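Local coordinates for protein pectate lyase (Bacillus subtilis, PDB 5AMV) that cleaves polygalacturonate by calcium-dependent elimination, giving oligosaccharides with unsaturated galacturonosyl groups at their non-reducing ends, at residues M122-A127 and N144-S149; A320-I325 and D380-V385. One frame throughout, in Å; residues are numbered along the deposited sequence.

Contact 1 (M122-A127 and N144-S149)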
loop_
_atom_site.group_PDB
_atom_site.type_symbol
_atom_site.label_atom_id
_atom_site.label_comp_id
_atom_site.label_asym_id
_atom_site.label_seq_id
_atom_site.Cartn_x
_atom_site.Cartn_y
_atom_site.Cartn_z
ATOM N N MET A 122 11.746 -7.472 5.144
ATOM C CA MET A 122 11.749 -6.740 3.893
ATOM C C MET A 122 12.580 -7.490 2.849
ATOM O O MET A 122 13.697 -7.859 3.119
ATOM C CB MET A 122 12.272 -5.319 4.100
ATOM C CG MET A 122 11.795 -4.370 3.000
ATOM S SD MET A 122 12.269 -2.678 3.357
ATOM C CE MET A 122 11.464 -2.351 4.891
ATOM N N VAL A 123 12.001 -7.711 1.663
ATOM C CA VAL A 123 12.769 -8.302 0.542
ATOM C C VAL A 123 12.552 -7.472 -0.709
ATOM O O VAL A 123 11.412 -6.980 -0.944
ATOM C CB VAL A 123 12.410 -9.791 0.259
ATOM C CG1 VAL A 123 12.958 -10.655 1.387
ATOM C CG2 VAL A 123 10.842 -9.965 0.044
ATOM N N ASP A 124 13.606 -7.334 -1.514
ATOM C CA ASP A 124 13.518 -6.620 -2.792
ATOM C C ASP A 124 13.127 -7.553 -3.902
ATOM O O ASP A 124 13.651 -8.675 -4.033
ATOM C CB ASP A 124 14.822 -5.915 -3.158
ATOM C CG ASP A 124 15.201 -4.785 -2.166
ATOM O OD1 ASP A 124 14.360 -4.243 -1.394
ATOM O OD2 ASP A 124 16.390 -4.426 -2.141
ATOM N N ILE A 125 12.184 -7.079 -4.714
ATOM C CA ILE A 125 11.730 -7.839 -5.874
ATOM C C ILE A 125 12.506 -7.343 -7.108
ATOM O O ILE A 125 12.367 -6.164 -7.500
ATOM C CB ILE A 125 10.210 -7.687 -6.119
ATOM C CG1 ILE A 125 9.421 -7.793 -4.777
ATOM C CG2 ILE A 125 9.762 -8.701 -7.203
ATOM C CD1 ILE A 125 9.642 -9.119 -3.935
ATOM N N PRO A 126 13.346 -8.211 -7.690
ATOM C CA PRO A 126 14.149 -7.752 -8.828
ATOM C C PRO A 126 13.326 -7.675 -10.098
ATOM O O PRO A 126 12.156 -8.098 -10.151
ATOM C CB PRO A 126 15.216 -8.856 -8.961
ATOM C CG PRO A 126 14.501 -10.116 -8.540
ATOM C CD PRO A 126 13.504 -9.670 -7.450
ATOM N N ALA A 127 13.933 -7.090 -11.133
ATOM C CA ALA A 127 13.250 -6.863 -12.400
ATOM C C ALA A 127 12.786 -8.152 -13.082
ATOM O O ALA A 127 13.423 -9.222 -12.934
ATOM C CB ALA A 127 14.205 -6.112 -13.350
ATOM N N ASN A 144 7.272 -7.355 3.877
ATOM C CA ASN A 144 7.175 -6.094 3.117
ATOM C C ASN A 144 7.943 -6.337 1.850
ATOM O O ASN A 144 9.178 -6.463 1.883
ATOM C CB ASN A 144 7.784 -4.966 3.962
ATOM C CG ASN A 144 7.730 -3.574 3.278
ATOM O OD1 ASN A 144 7.424 -3.390 2.069
ATOM N ND2 ASN A 144 8.010 -2.605 4.066
ATOM N N PHE A 145 7.234 -6.461 0.720
ATOM C CA PHE A 145 7.910 -6.567 -0.587
ATOM C C PHE A 145 8.286 -5.154 -1.030
ATOM O O PHE A 145 7.425 -4.283 -1.041
ATOM C CB PHE A 145 6.998 -7.179 -1.663
ATOM C CG PHE A 145 6.789 -8.677 -1.565
ATOM C CD1 PHE A 145 7.278 -9.430 -0.493
ATOM C CD2 PHE A 145 6.001 -9.310 -2.549
ATOM C CE1 PHE A 145 7.040 -10.834 -0.410
ATOM C CE2 PHE A 145 5.760 -10.700 -2.486
ATOM C CZ PHE A 145 6.268 -11.450 -1.416
ATOM N N GLN A 146 9.564 -4.923 -1.379
ATOM C CA GLN A 146 9.958 -3.606 -1.918
ATOM C C GLN A 146 10.274 -3.758 -3.400
ATOM O O GLN A 146 10.963 -4.698 -3.785
ATOM C CB GLN A 146 11.186 -3.040 -1.156
ATOM C CG GLN A 146 11.573 -1.703 -1.754
ATOM C CD GLN A 146 12.606 -0.905 -0.971
ATOM O OE1 GLN A 146 12.353 0.268 -0.630
ATOM N NE2 GLN A 146 13.784 -1.502 -0.722
ATOM N N ILE A 147 9.732 -2.868 -4.227
ATOM C CA ILE A 147 9.992 -2.931 -5.656
ATOM C C ILE A 147 10.688 -1.643 -6.078
ATOM O O ILE A 147 10.058 -0.578 -6.105
ATOM C CB ILE A 147 8.698 -3.206 -6.525
ATOM C CG1 ILE A 147 7.925 -4.412 -5.992
ATOM C CG2 ILE A 147 9.111 -3.381 -7.990
ATOM C CD1 ILE A 147 6.422 -4.463 -6.482
ATOM N N LYS A 148 11.985 -1.734 -6.387
ATOM C CA LYS A 148 12.754 -0.589 -6.902
ATOM C C LYS A 148 13.041 -0.769 -8.380
ATOM O O LYS A 148 13.562 0.136 -9.033
ATOM C CB LYS A 148 14.118 -0.469 -6.165
ATOM C CG LYS A 148 13.979 -0.481 -4.656
ATOM C CD LYS A 148 15.323 -0.183 -3.907
ATOM C CE LYS A 148 16.330 -1.311 -4.088
ATOM N NZ LYS A 148 17.675 -0.969 -3.476
ATOM N N SER A 149 12.670 -1.929 -8.895
ATOM C CA SER A 149 13.046 -2.371 -10.229
ATOM C C SER A 149 11.915 -2.143 -11.240
ATOM O O SER A 149 10.824 -1.634 -10.906
ATOM C CB SER A 149 13.349 -3.863 -10.134
ATOM O OG SER A 149 12.188 -4.546 -9.665
HETATM O O HOH W 1 13.547 -4.083 -6.086
#
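V123 and Q146 are joined by a backbone hydrogen bond between two neighbouring parallel strands of the right-handed beta-helix of pectate lyases. Strand 122-124 is an edge strand of its four-stranded parallel sheet, and 144-147 lies next to it. Three backbone bonds tie the two segments: V123 N to N144 O, Q146 N to V123 O (2.8 Å) and I125 N to Q146 O. On one face the D124 and Q146 side chains run alongside each other. Q146 NE2 gives D124 OD1 a bond of 2.9 Å, in its own amide plane but 32° out of the carboxylate plane, on the syn side. On the other face V123 CG2 touches F145 CD1 at 3.6 Å. I125 CD1 sits over the F145 ring in a CH-pi contact, 4.1 Å from the centroid. Past the strands, S149 OG lies between its backbone N and carbonyl carbon (chi1 59°), and from there donates to I125 O at 2.7 Å. A water also donates to I125 O and accepts from K148 N. K148 NZ makes a long salt bridge to D124 OD2 (3.9 Å); E48 is its stronger partner. L41 and L45 of helix 38-45 pack on the F145 side, and F159 meets that ring edge-to-face. Q146 OE1 accepts from N189 ND2, which helps fix the amide.

Contact 2 (A320-I325 and D380-V385)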
loop_
_atom_site.group_PDB
_atom_site.type_symbol
_atom_site.label_atom_id
_atom_site.label_comp_id
_atom_site.label_asym_id
_atom_site.label_seq_id
_atom_site.Cartn_x
_atom_site.Cartn_y
_atom_site.Cartn_z
ATOM N N ALA A 320 -10.914 10.874 -11.428
ATOM C CA ALA A 320 -11.745 9.816 -10.875
ATOM C C ALA A 320 -13.019 9.621 -11.679
ATOM O O ALA A 320 -13.683 10.600 -12.054
ATOM C CB ALA A 320 -12.061 10.121 -9.397
ATOM N N GLN A 321 -13.321 8.367 -12.020
ATOM C CA GLN A 321 -14.554 8.065 -12.739
ATOM C C GLN A 321 -15.293 6.867 -12.152
ATOM O O GLN A 321 -14.720 5.796 -11.950
ATOM C CB GLN A 321 -14.267 7.726 -14.214
ATOM C CG GLN A 321 -13.687 8.879 -15.000
ATOM C CD GLN A 321 -13.251 8.444 -16.361
ATOM O OE1 GLN A 321 -12.268 7.716 -16.511
ATOM N NE2 GLN A 321 -13.992 8.870 -17.386
ATOM N N ASN A 322 -16.601 7.034 -11.983
ATOM C CA ASN A 322 -17.478 5.934 -11.633
ATOM C C ASN A 322 -17.048 5.098 -10.418
ATOM O O ASN A 322 -16.988 3.847 -10.495
ATOM C CB ASN A 322 -17.806 5.076 -12.852
ATOM C CG ASN A 322 -18.624 5.861 -13.900
ATOM O OD1 ASN A 322 -18.846 7.086 -13.732
ATOM N ND2 ASN A 322 -19.121 5.171 -14.909
ATOM N N ASN A 323 -16.775 5.802 -9.324
ATOM C CA ASN A 323 -16.422 5.182 -8.059
ATOM C C ASN A 323 -17.608 5.244 -7.131
ATOM O O ASN A 323 -18.424 6.173 -7.240
ATOM C CB ASN A 323 -15.229 5.925 -7.407
ATOM C CG ASN A 323 -13.970 5.812 -8.231
ATOM O OD1 ASN A 323 -13.333 4.768 -8.240
ATOM N ND2 ASN A 323 -13.631 6.863 -8.993
ATOM N N VAL A 324 -17.687 4.289 -6.204
ATOM C CA VAL A 324 -18.891 4.157 -5.352
ATOM C C VAL A 324 -18.442 4.093 -3.883
ATOM O O VAL A 324 -17.589 3.247 -3.559
ATOM C CB VAL A 324 -19.617 2.856 -5.756
ATOM C CG1 VAL A 324 -20.857 2.582 -4.806
ATOM C CG2 VAL A 324 -20.102 2.961 -7.197
ATOM N N ILE A 325 -19.010 4.954 -3.020
ATOM C CA ILE A 325 -18.634 5.048 -1.615
ATOM C C ILE A 325 -19.878 4.802 -0.772
ATOM O O ILE A 325 -20.854 5.579 -0.872
ATOM C CB ILE A 325 -18.021 6.455 -1.310
ATOM C CG1 ILE A 325 -16.761 6.678 -2.171
ATOM C CG2 ILE A 325 -17.651 6.579 0.162
ATOM C CD1 ILE A 325 -16.271 8.143 -2.098
ATOM N N ASP A 380 -16.980 0.525 -16.138
ATOM C CA ASP A 380 -18.322 0.091 -15.748
ATOM C C ASP A 380 -19.134 1.313 -15.379
ATOM O O ASP A 380 -18.628 2.298 -14.835
ATOM C CB ASP A 380 -18.301 -0.821 -14.512
ATOM C CG ASP A 380 -17.492 -2.094 -14.718
ATOM O OD1 ASP A 380 -17.257 -2.505 -15.886
ATOM O OD2 ASP A 380 -17.084 -2.688 -13.688
ATOM N N ALA A 381 -20.422 1.221 -15.649
ATOM C CA ALA A 381 -21.402 2.154 -15.071
ATOM C C ALA A 381 -21.313 2.109 -13.540
ATOM O O ALA A 381 -21.185 1.030 -12.929
ATOM C CB ALA A 381 -22.826 1.754 -15.534
ATOM N N SER A 382 -21.429 3.271 -12.910
ATOM C CA SER A 382 -21.395 3.318 -11.440
ATOM C C SER A 382 -22.357 2.370 -10.741
ATOM O O SER A 382 -22.026 1.775 -9.712
ATOM C CB SER A 382 -21.645 4.728 -10.968
ATOM O OG SER A 382 -20.773 5.634 -11.609
ATOM N N ALA A 383 -23.577 2.223 -11.274
ATOM C CA ALA A 383 -24.562 1.330 -10.657
ATOM C C ALA A 383 -24.125 -0.135 -10.588
ATOM O O ALA A 383 -24.677 -0.898 -9.809
ATOM C CB ALA A 383 -25.912 1.418 -11.452
ATOM N N ASN A 384 -23.105 -0.527 -11.359
ATOM C CA ASN A 384 -22.671 -1.934 -11.376
ATOM C C ASN A 384 -21.386 -2.202 -10.566
ATOM O O ASN A 384 -21.001 -3.355 -10.351
ATOM C CB ASN A 384 -22.473 -2.411 -12.808
ATOM C CG ASN A 384 -23.740 -2.267 -13.664
ATOM O OD1 ASN A 384 -23.677 -1.836 -14.817
ATOM N ND2 ASN A 384 -24.879 -2.558 -13.080
ATOM N N VAL A 385 -20.783 -1.121 -10.074
ATOM C CA VAL A 385 -19.486 -1.200 -9.362
ATOM C C VAL A 385 -19.504 -1.982 -8.070
ATOM O O VAL A 385 -18.628 -2.860 -7.890
ATOM C CB VAL A 385 -18.880 0.202 -9.184
ATOM C CG1 VAL A 385 -17.637 0.181 -8.229
ATOM C CG2 VAL A 385 -18.526 0.780 -10.562
#
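N322 holds CG anti to its carbonyl carbon (chi1 -65°), which carries the amide across to the chain just before helix 382-392. There N322 ND2 donates to D380 O at 2.9 Å. The bond is nearly straight at the hydrogen (169°), and the acceptor lies in the amide plane. The donor is tilted 22° from the carbonyl plane of D380. S382 OG sits over the face of the N322 amide, 3.1 Å from N322 CG; its hydrogen bond goes to G349 O. N322 has a left-handed helical backbone conformation, at the bend that breaks strand 317-326. N322 O meets V385 CG2 at 3.4 Å and is bonded by N292. Next to the polar pair lies an apolar one. V324 and V385 point against each other and overlap flank to flank, with V324 CG2 3.6 Å from V385 CB. V324 CG2 also lies 3.4 Å from S382 O. D380 is fixed by further bonds: OD2 to H270 and N388, backbone N to N292. The contact belongs to the right-handed parallel beta-helix of polysaccharide lyase family 1: a late strand, with a short bend at N322-N323, meets the C-terminal helix 382-392, which packs against the outside of the coils.

The two contacts lie on opposite sides of the centre of the chain, with their own centres about 32 Å apart and nearest atoms about 22 Å apart. Along the chain contact 1 closes before contact 2 opens. Contact 1 pairs two early strands of the beta-helix; contact 2 sets a C-terminal helix against a late strand. They differ in their relation to the calcium site formed by D184, D223 and D227. The side chain of N144 in contact 1 is about 7 Å from the bound calcium ion and about 4 Å from the side chain of D184. Contact 2 lies away from the annotated sites, including R279, the inferred active-site residue.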